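PDB 3STO: serine protease inhibitor from Schistosoma haematobium, which adopts the serpin fold and probably inhibits serine-type endopeptidases. Local coordinates for residues K20-A25 / G45-L50; Y206-D211 / S292-K297; G234-E239 / S280-N285. All coordinates share one frame; numbering follows the deposited sequence.

Interaction 1 of 3, residues K20-A25 / G45-L50; sequences KAFTHA and GILFTL
Phe-22 reaches from helix 18-30 to Ile-46, Leu-47 and Leu-50 of helix 43-55, and every contact between 20-25 and 45-50 is made by this one ring. Along 20-25, Lys-20 points away, its NZ hydrogen-bonded to Thr-391 OG1, and Ala-21 rests on Arg-72. At Phe-22 the chain turns its side chain to the neighbouring helix: with CG anti to the backbone N (chi1 175°), the ring projects across the gap. Its far end, Phe-22 CZ, receives Ile-46 CG2 at 3.9 Å, a methyl that meets the rim of the ring edge-on. On the flank, Phe-22 CD2 lies 4.1 Å from Leu-47 CD1, while Phe-22 CE2 comes to 3.9 Å from Leu-47 N. The other flank is touched more lightly, Phe-22 CE1 standing 4.3 Å from Leu-50 CD2. Thr-23, next in sequence, bonds through OG1 back to His-19 O within its own helix.

The short helical segments run at 113° to each other with axes 10.7 Å apart at closest approach, a separation bridged by the large phenylalanine. In the helical region of the serpin fold, helix 43-55 is further packed against strand 339-348, where Phe-340 touches Ile-46 and Leu-50, and against helix 82-101 through Leu-96 on Leu-47. On that helix Gly-45 O accepts from both Thr-49 N and Thr-49 OG1. No hydrogen bond joins the two segments; the four touching residues are buried and apolar, which implies cohesion by dispersion and exclusion of water, with positions set by shape rather than by directional bonds.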
loop_
_atom_site.group_PDB
_atom_site.type_symbol
_atom_site.label_atom_id
_atom_site.label_comp_id
_atom_site.label_asym_id
_atom_site.label_seq_id
_atom_site.Cartn_x
_atom_site.Cartn_y
_atom_site.Cartn_z
ATOM N N LYS A 20 3.059 -13.156 1.406
ATOM C CA LYS A 20 4.089 -12.561 2.252
ATOM C C LYS A 20 5.450 -12.628 1.574
ATOM O O LYS A 20 6.284 -11.733 1.755
ATOM C CB LYS A 20 4.146 -13.206 3.646
ATOM C CG LYS A 20 2.989 -12.859 4.556
ATOM C CD LYS A 20 3.286 -13.237 6.024
ATOM C CE LYS A 20 2.074 -12.962 6.899
ATOM N NZ LYS A 20 2.392 -12.830 8.371
ATOM N N ALA A 21 5.678 -13.696 0.811
ATOM C CA ALA A 21 6.879 -13.849 -0.022
ATOM C C ALA A 21 6.940 -12.756 -1.082
ATOM O O ALA A 21 7.965 -12.086 -1.251
ATOM C CB ALA A 21 6.872 -15.200 -0.687
ATOM N N PHE A 22 5.833 -12.577 -1.792
ATOM C CA PHE A 22 5.722 -11.483 -2.739
ATOM C C PHE A 22 6.038 -10.162 -2.030
ATOM O O PHE A 22 6.895 -9.397 -2.444
ATOM C CB PHE A 22 4.303 -11.416 -3.321
ATOM C CG PHE A 22 4.095 -10.236 -4.217
ATOM C CD1 PHE A 22 4.610 -10.230 -5.513
ATOM C CD2 PHE A 22 3.453 -9.097 -3.748
ATOM C CE1 PHE A 22 4.457 -9.119 -6.334
ATOM C CE2 PHE A 22 3.292 -7.972 -4.558
ATOM C CZ PHE A 22 3.782 -7.987 -5.862
ATOM N N THR A 23 5.312 -9.907 -0.953
ATOM C CA THR A 23 5.434 -8.662 -0.209
ATOM C C THR A 23 6.881 -8.317 0.139
ATOM O O THR A 23 7.310 -7.203 -0.073
ATOM C CB THR A 23 4.549 -8.671 1.047
ATOM O OG1 THR A 23 3.171 -8.599 0.638
ATOM C CG2 THR A 23 4.863 -7.470 1.862
ATOM N N HIS A 24 7.631 -9.298 0.609
ATOM C CA HIS A 24 9.042 -9.107 0.923
ATOM C C HIS A 24 9.891 -8.767 -0.306
ATOM O O HIS A 24 10.693 -7.844 -0.263
ATOM C CB HIS A 24 9.618 -10.339 1.654
ATOM C CG HIS A 24 11.013 -10.135 2.163
ATOM N ND1 HIS A 24 11.837 -11.178 2.526
ATOM C CD2 HIS A 24 11.727 -8.993 2.368
ATOM C CE1 HIS A 24 12.998 -10.692 2.945
ATOM N NE2 HIS A 24 12.958 -9.373 2.852
ATOM N N ALA A 25 9.681 -9.492 -1.404
ATOM C CA ALA A 25 10.444 -9.280 -2.622
ATOM C C ALA A 25 10.149 -7.905 -3.148
ATOM O O ALA A 25 11.044 -7.163 -3.596
ATOM C CB ALA A 25 10.081 -10.340 -3.687
ATOM N N GLY A 45 -2.204 -4.184 -2.891
ATOM C CA GLY A 45 -2.806 -3.625 -4.067
ATOM C C GLY A 45 -2.028 -3.975 -5.316
ATOM O O GLY A 45 -2.625 -4.112 -6.373
ATOM N N ILE A 46 -0.705 -4.112 -5.198
ATOM C CA ILE A 46 0.122 -4.552 -6.323
ATOM C C ILE A 46 -0.220 -6.001 -6.606
ATOM O O ILE A 46 -0.389 -6.380 -7.754
ATOM C CB ILE A 46 1.652 -4.508 -6.027
ATOM C CG1 ILE A 46 2.058 -3.278 -5.210
ATOM C CG2 ILE A 46 2.454 -4.605 -7.315
ATOM C CD1 ILE A 46 1.702 -1.960 -5.855
ATOM N N LEU A 47 -0.338 -6.802 -5.545
ATOM C CA LEU A 47 -0.743 -8.213 -5.655
ATOM C C LEU A 47 -2.117 -8.424 -6.313
ATOM O O LEU A 47 -2.251 -9.263 -7.185
ATOM C CB LEU A 47 -0.695 -8.900 -4.286
ATOM C CG LEU A 47 -0.903 -10.417 -4.249
ATOM C CD1 LEU A 47 -0.081 -11.045 -3.157
ATOM C CD2 LEU A 47 -2.365 -10.758 -4.064
ATOM N N PHE A 48 -3.134 -7.670 -5.895
ATOM C CA PHE A 48 -4.462 -7.775 -6.498
ATOM C C PHE A 48 -4.475 -7.344 -7.970
ATOM O O PHE A 48 -5.156 -7.940 -8.779
ATOM C CB PHE A 48 -5.491 -6.915 -5.743
ATOM C CG PHE A 48 -5.739 -7.355 -4.323
ATOM C CD1 PHE A 48 -5.072 -8.450 -3.785
ATOM C CD2 PHE A 48 -6.654 -6.681 -3.523
ATOM C CE1 PHE A 48 -5.309 -8.851 -2.475
ATOM C CE2 PHE A 48 -6.904 -7.083 -2.217
ATOM C CZ PHE A 48 -6.232 -8.160 -1.693
ATOM N N THR A 49 -3.745 -6.286 -8.307
ATOM C CA THR A 49 -3.733 -5.763 -9.666
ATOM C C THR A 49 -3.020 -6.715 -10.624
ATOM O O THR A 49 -3.559 -7.098 -11.659
ATOM C CB THR A 49 -3.018 -4.444 -9.717
ATOM O OG1 THR A 49 -3.740 -3.494 -8.925
ATOM C CG2 THR A 49 -2.901 -3.975 -11.164
ATOM N N LEU A 50 -1.800 -7.090 -10.259
ATOM C CA LEU A 50 -1.084 -8.180 -10.919
ATOM C C LEU A 50 -1.895 -9.471 -10.956
ATOM O O LEU A 50 -2.036 -10.122 -11.995
ATOM C CB LEU A 50 0.195 -8.466 -10.158
ATOM C CG LEU A 50 1.321 -8.899 -11.055
ATOM C CD1 LEU A 50 1.362 -7.916 -12.210
ATOM C CD2 LEU A 50 2.579 -8.870 -10.238
#

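Interaction 2 of 3, residues Y206-D211 / S292-K297; sequences YTRKED and SLRLPK
Glu-210 joins two arginines, Arg-208 of its own strand and Arg-294 of strand 287-305, dividing its carboxylate between them. OE1 takes both bonds from Arg-208: NE donates at 2.8 Å, nearly along the C-O axis of Glu-210 OE1, and NH2 of Arg-208 donates to the same oxygen at 3.0 Å from the syn side. This is a side-on grip with OE1 in the guanidinium plane; the arginine chain bends at chi2 (-62°), which helps to bring the guanidinium back alongside Glu-210. Toward the other strand, Glu-210 OE2 accepts from Arg-294 NH1 at 2.9 Å; the N-H...O angle of 128° makes that hydrogen bond weak, although the salt bridge stands.

The three residues form a salt-bridge network on strands whose order, 208-215, 218-236, 287-305 and 373-376, fits beta-sheet C of the serpin fold. Arg-208 NH2 sits over the centre of the Arg-294 guanidinium, 3.6 Å from NE of Arg-294, with the two planes 36° apart. Their shared carboxylate probably offsets the repulsion between these like charges. Glu-350 links the segments as well, OE2 in a hydrogen bond with Thr-207 OG1 and OE1 in a salt bridge with Lys-297 NZ.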
loop_
_atom_site.group_PDB
_atom_site.type_symbol
_atom_site.label_atom_id
_atom_site.label_comp_id
_atom_site.label_asym_id
_atom_site.label_seq_id
_atom_site.Cartn_x
_atom_site.Cartn_y
_atom_site.Cartn_z
ATOM N N TYR A 206 -4.951 20.304 22.071
ATOM C CA TYR A 206 -3.611 19.954 22.490
ATOM C C TYR A 206 -2.652 19.903 21.328
ATOM O O TYR A 206 -1.487 19.566 21.485
ATOM C CB TYR A 206 -3.597 18.672 23.276
ATOM C CG TYR A 206 -4.550 18.726 24.429
ATOM C CD1 TYR A 206 -4.609 19.841 25.246
ATOM C CD2 TYR A 206 -5.408 17.667 24.697
ATOM C CE1 TYR A 206 -5.494 19.905 26.311
ATOM C CE2 TYR A 206 -6.296 17.718 25.756
ATOM C CZ TYR A 206 -6.332 18.840 26.562
ATOM O OH TYR A 206 -7.209 18.894 27.618
ATOM N N THR A 207 -3.137 20.283 20.163
ATOM C CA THR A 207 -2.288 20.301 18.994
ATOM C C THR A 207 -1.605 21.669 18.964
ATOM O O THR A 207 -2.263 22.693 19.137
ATOM C CB THR A 207 -3.112 20.050 17.690
ATOM O OG1 THR A 207 -3.766 18.776 17.778
ATOM C CG2 THR A 207 -2.223 20.128 16.430
ATOM N N ARG A 208 -0.291 21.680 18.740
ATOM C CA ARG A 208 0.455 22.928 18.750
ATOM C C ARG A 208 1.681 22.891 17.802
ATOM O O ARG A 208 2.138 21.815 17.397
ATOM C CB ARG A 208 0.828 23.301 20.212
ATOM C CG ARG A 208 2.102 22.637 20.754
ATOM C CD ARG A 208 2.103 21.099 20.835
ATOM N NE ARG A 208 3.365 20.659 21.445
ATOM C CZ ARG A 208 3.558 20.494 22.756
ATOM N NH1 ARG A 208 2.537 20.671 23.589
ATOM N NH2 ARG A 208 4.764 20.146 23.235
ATOM N N LYS A 209 2.184 24.068 17.426
ATOM C CA LYS A 209 3.342 24.164 16.545
ATOM C C LYS A 209 4.601 23.690 17.256
ATOM O O LYS A 209 4.862 24.053 18.385
ATOM C CB LYS A 209 3.552 25.604 16.063
ATOM C CG LYS A 209 2.325 26.278 15.499
ATOM C CD LYS A 209 2.122 25.975 14.062
ATOM C CE LYS A 209 0.750 26.471 13.682
ATOM N NZ LYS A 209 0.200 25.836 12.440
ATOM N N GLU A 210 5.402 22.883 16.580
ATOM C CA GLU A 210 6.605 22.370 17.204
ATOM C C GLU A 210 7.656 22.109 16.123
ATOM O O GLU A 210 7.316 21.861 14.977
ATOM C CB GLU A 210 6.260 21.108 18.004
ATOM C CG GLU A 210 7.430 20.403 18.703
ATOM C CD GLU A 210 6.977 19.561 19.899
ATOM O OE1 GLU A 210 5.939 19.918 20.502
ATOM O OE2 GLU A 210 7.656 18.561 20.242
ATOM N N ASP A 211 8.931 22.177 16.483
ATOM C CA ASP A 211 9.993 21.896 15.530
ATOM C C ASP A 211 10.110 20.435 15.142
ATOM O O ASP A 211 10.010 19.552 15.989
ATOM C CB ASP A 211 11.342 22.404 16.052
ATOM C CG ASP A 211 11.660 23.792 15.543
ATOM O OD1 ASP A 211 10.710 24.501 15.100
ATOM O OD2 ASP A 211 12.852 24.167 15.580
ATOM N N SER A 292 3.564 9.305 26.748
ATOM C CA SER A 292 3.413 10.671 26.265
ATOM C C SER A 292 3.768 10.641 24.768
ATOM O O SER A 292 4.922 10.450 24.395
ATOM C CB SER A 292 4.354 11.603 27.014
ATOM O OG SER A 292 4.429 12.855 26.368
ATOM N N LEU A 293 2.760 10.786 23.925
ATOM C CA LEU A 293 2.934 10.649 22.493
ATOM C C LEU A 293 2.820 11.996 21.808
ATOM O O LEU A 293 1.824 12.693 21.968
ATOM C CB LEU A 293 1.873 9.694 21.923
ATOM C CG LEU A 293 1.678 9.595 20.401
ATOM C CD1 LEU A 293 2.948 9.135 19.729
ATOM C CD2 LEU A 293 0.509 8.645 20.036
ATOM N N ARG A 294 3.827 12.366 21.030
ATOM C CA ARG A 294 3.656 13.511 20.136
ATOM C C ARG A 294 3.864 13.074 18.724
ATOM O O ARG A 294 4.822 12.375 18.410
ATOM C CB ARG A 294 4.634 14.628 20.456
ATOM C CG ARG A 294 4.663 15.016 21.908
ATOM C CD ARG A 294 5.277 16.373 22.039
ATOM N NE ARG A 294 5.559 16.681 23.418
ATOM C CZ ARG A 294 6.717 17.161 23.827
ATOM N NH1 ARG A 294 7.680 17.380 22.943
ATOM N NH2 ARG A 294 6.905 17.431 25.105
ATOM N N LEU A 295 2.986 13.540 17.862
ATOM C CA LEU A 295 2.903 13.012 16.528
ATOM C C LEU A 295 2.449 14.144 15.618
ATOM O O LEU A 295 1.404 14.743 15.842
ATOM C CB LEU A 295 1.906 11.819 16.492
ATOM C CG LEU A 295 1.669 11.072 15.173
ATOM C CD1 LEU A 295 2.966 10.381 14.708
ATOM C CD2 LEU A 295 0.504 10.043 15.235
ATOM N N PRO A 296 3.225 14.412 14.559
ATOM C CA PRO A 296 2.823 15.398 13.549
ATOM C C PRO A 296 1.501 15.018 12.829
ATOM O O PRO A 296 1.226 13.845 12.552
ATOM C CB PRO A 296 4.004 15.369 12.553
ATOM C CG PRO A 296 5.093 14.650 13.251
ATOM C CD PRO A 296 4.472 13.714 14.190
ATOM N N LYS A 297 0.682 16.011 12.525
ATOM C CA LYS A 297 -0.398 15.779 11.604
ATOM C C LYS A 297 0.166 16.040 10.201
ATOM O O LYS A 297 0.904 16.981 9.984
ATOM C CB LYS A 297 -1.605 16.649 11.909
ATOM C CG LYS A 297 -1.455 18.055 11.548
ATOM C CD LYS A 297 -2.620 18.857 12.125
ATOM C CE LYS A 297 -3.957 18.215 11.802
ATOM N NZ LYS A 297 -5.098 19.149 12.126
#

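Interaction 3 of 3, residues G234-E239 / S280-N285; sequences GKFEDE and SEYVKN
Phe-236 and Tyr-282 form a T-shaped (edge-to-face) aromatic pair that ties the end of strand 218-236 to helix 279-283 on the surface of the serpin fold. The edge of the tyrosine is directed at one face of the phenylalanine, with ring centroids 5.1 Å apart and planes at 63°. Tyr-282 CD2 does the touching: it lies over the Phe-236 ring, displaced toward the rim, at 3.6 Å from Phe-236 CE2. This is the tightly packed part, and it is extended beyond the two segments by Ile-243 of strand 241-247, which touches both side chains, and by Leu-286, which meets Phe-236.

Past the strand end the chain turns through residues 237-239, which curl like a helix but lack its bonding pattern. The turn carries Glu-239 back to the far end of the tyrosine, where the glutamate and the tyrosine extend to meet each other. Glu-239 bends at chi2 (92°), bringing its carboxylate to the phenol, with the carboxylate plane turned steeply against that of the ring. Lys-277 touches both Glu-239 and Tyr-282 here, and Glu-239 is also backbone hydrogen-bonded to Gly-268. The tyrosine is thus held at two places, by packing along its CD2 edge and by a polar bond at its hydroxyl.

Around the pair the contact is looser: Glu-237 and Asp-238 at the turn are exposed, as is Glu-281 on the helix, and none of them takes part. Asn-285 is also exposed and flanks the pair without a close approach. Tyr-282 OH donates to Glu-239 OE2 at 2.9 Å, meeting that oxygen on its anti side and 29° out of the carboxylate plane.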
loop_
_atom_site.group_PDB
_atom_site.type_symbol
_atom_site.label_atom_id
_atom_site.label_comp_id
_atom_site.label_asym_id
_atom_site.label_seq_id
_atom_site.Cartn_x
_atom_site.Cartn_y
_atom_site.Cartn_z
ATOM N N GLY A 234 7.548 -0.651 22.799
ATOM C CA GLY A 234 8.732 -1.450 23.019
ATOM C C GLY A 234 9.951 -0.672 22.579
ATOM O O GLY A 234 9.880 0.086 21.598
ATOM N N LYS A 235 11.069 -0.885 23.282
ATOM C CA LYS A 235 12.358 -0.298 22.930
ATOM C C LYS A 235 13.340 -1.356 22.470
ATOM O O LYS A 235 13.561 -2.341 23.162
ATOM C CB LYS A 235 12.939 0.429 24.126
ATOM C CG LYS A 235 14.278 1.075 23.872
ATOM C CD LYS A 235 14.394 2.394 24.691
ATOM C CE LYS A 235 15.476 2.313 25.765
ATOM N NZ LYS A 235 15.356 3.387 26.816
ATOM N N PHE A 236 13.937 -1.153 21.299
ATOM C CA PHE A 236 14.809 -2.157 20.729
ATOM C C PHE A 236 16.192 -1.557 20.548
ATOM O O PHE A 236 16.565 -1.101 19.473
ATOM C CB PHE A 236 14.200 -2.700 19.434
ATOM C CG PHE A 236 12.813 -3.285 19.633
ATOM C CD1 PHE A 236 11.686 -2.468 19.611
ATOM C CD2 PHE A 236 12.646 -4.642 19.882
ATOM C CE1 PHE A 236 10.434 -2.983 19.818
ATOM C CE2 PHE A 236 11.382 -5.179 20.064
ATOM C CZ PHE A 236 10.270 -4.340 20.036
ATOM N N GLU A 237 16.942 -1.576 21.642
ATOM C CA GLU A 237 18.211 -0.874 21.761
ATOM C C GLU A 237 19.221 -1.325 20.727
ATOM O O GLU A 237 19.942 -0.514 20.148
ATOM C CB GLU A 237 18.783 -1.100 23.151
ATOM C CG GLU A 237 18.270 -0.147 24.206
ATOM C CD GLU A 237 19.088 1.138 24.249
ATOM O OE1 GLU A 237 19.980 1.306 23.380
ATOM O OE2 GLU A 237 18.852 1.976 25.152
ATOM N N ASP A 238 19.269 -2.631 20.512
ATOM C CA ASP A 238 20.198 -3.231 19.569
ATOM C C ASP A 238 19.895 -2.873 18.112
ATOM O O ASP A 238 20.804 -2.688 17.330
ATOM C CB ASP A 238 20.214 -4.746 19.760
ATOM C CG ASP A 238 21.066 -5.177 20.948
ATOM O OD1 ASP A 238 21.479 -6.357 20.968
ATOM O OD2 ASP A 238 21.331 -4.342 21.857
ATOM N N GLU A 239 18.632 -2.748 17.742
ATOM C CA GLU A 239 18.308 -2.292 16.398
ATOM C C GLU A 239 18.249 -0.770 16.322
ATOM O O GLU A 239 18.054 -0.198 15.264
ATOM C CB GLU A 239 16.978 -2.893 15.935
ATOM C CG GLU A 239 16.970 -4.410 15.920
ATOM C CD GLU A 239 16.465 -5.042 17.202
ATOM O OE1 GLU A 239 16.627 -4.455 18.300
ATOM O OE2 GLU A 239 15.910 -6.145 17.109
ATOM N N SER A 280 5.736 -8.267 12.302
ATOM C CA SER A 280 4.886 -9.002 13.241
ATOM C C SER A 280 5.649 -9.527 14.445
ATOM O O SER A 280 5.094 -9.568 15.534
ATOM C CB SER A 280 4.111 -10.134 12.547
ATOM O OG SER A 280 4.982 -11.099 11.999
ATOM N N GLU A 281 6.912 -9.910 14.251
ATOM C CA GLU A 281 7.777 -10.346 15.350
ATOM C C GLU A 281 8.056 -9.237 16.341
ATOM O O GLU A 281 8.261 -9.522 17.518
ATOM C CB GLU A 281 9.119 -10.890 14.827
ATOM C CG GLU A 281 8.976 -12.174 13.998
ATOM C CD GLU A 281 10.307 -12.755 13.546
ATOM O OE1 GLU A 281 11.345 -12.350 14.120
ATOM O OE2 GLU A 281 10.319 -13.615 12.621
ATOM N N TYR A 282 8.087 -7.983 15.856
ATOM C CA TYR A 282 8.262 -6.817 16.718
ATOM C C TYR A 282 6.953 -6.456 17.360
ATOM O O TYR A 282 6.902 -6.193 18.551
ATOM C CB TYR A 282 8.862 -5.620 15.961
ATOM C CG TYR A 282 10.291 -5.889 15.637
ATOM C CD1 TYR A 282 10.629 -6.733 14.591
ATOM C CD2 TYR A 282 11.293 -5.403 16.426
ATOM C CE1 TYR A 282 11.962 -7.041 14.298
ATOM C CE2 TYR A 282 12.627 -5.700 16.161
ATOM C CZ TYR A 282 12.961 -6.523 15.091
ATOM O OH TYR A 282 14.287 -6.822 14.812
ATOM N N VAL A 283 5.887 -6.444 16.574
ATOM C CA VAL A 283 4.588 -6.084 17.118
ATOM C C VAL A 283 4.147 -7.044 18.235
ATOM O O VAL A 283 3.562 -6.604 19.239
ATOM C CB VAL A 283 3.539 -5.917 15.986
ATOM C CG1 VAL A 283 2.140 -5.622 16.540
ATOM C CG2 VAL A 283 3.961 -4.787 15.056
ATOM N N LYS A 284 4.469 -8.337 18.088
ATOM C CA LYS A 284 4.143 -9.327 19.116
ATOM C C LYS A 284 4.833 -9.035 20.449
ATOM O O LYS A 284 4.319 -9.414 21.486
ATOM C CB LYS A 284 4.483 -10.754 18.669
ATOM N N ASN A 285 5.982 -8.367 20.433
ATOM C CA ASN A 285 6.716 -8.112 21.674
ATOM C C ASN A 285 6.493 -6.762 22.370
ATOM O O ASN A 285 7.156 -6.441 23.358
ATOM C CB ASN A 285 8.216 -8.405 21.495
ATOM C CG ASN A 285 8.492 -9.896 21.267
ATOM O OD1 ASN A 285 7.732 -10.763 21.723
ATOM N ND2 ASN A 285 9.568 -10.196 20.554
#

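Interaction 1 is the buried one of the three, a helix-to-helix contact between apolar side chains, without a hydrogen bond, whereas interactions 2 and 3 lie at the surface and depend on charged or polar groups. Interaction 2 is ionic, and interaction 3 mixes aromatic packing with one hydrogen bond to a carboxylate. These two belong to the same sheet region: strand 218-236, which supplies a segment of interaction 3, pairs with both strands of interaction 2, and helix 279-283 precedes strand 287-305 in the chain. Their centres are 24 Å apart. Interaction 1 uses separate helices, yet its nearest atoms come within about 5 Å of those of interaction 3, without touching.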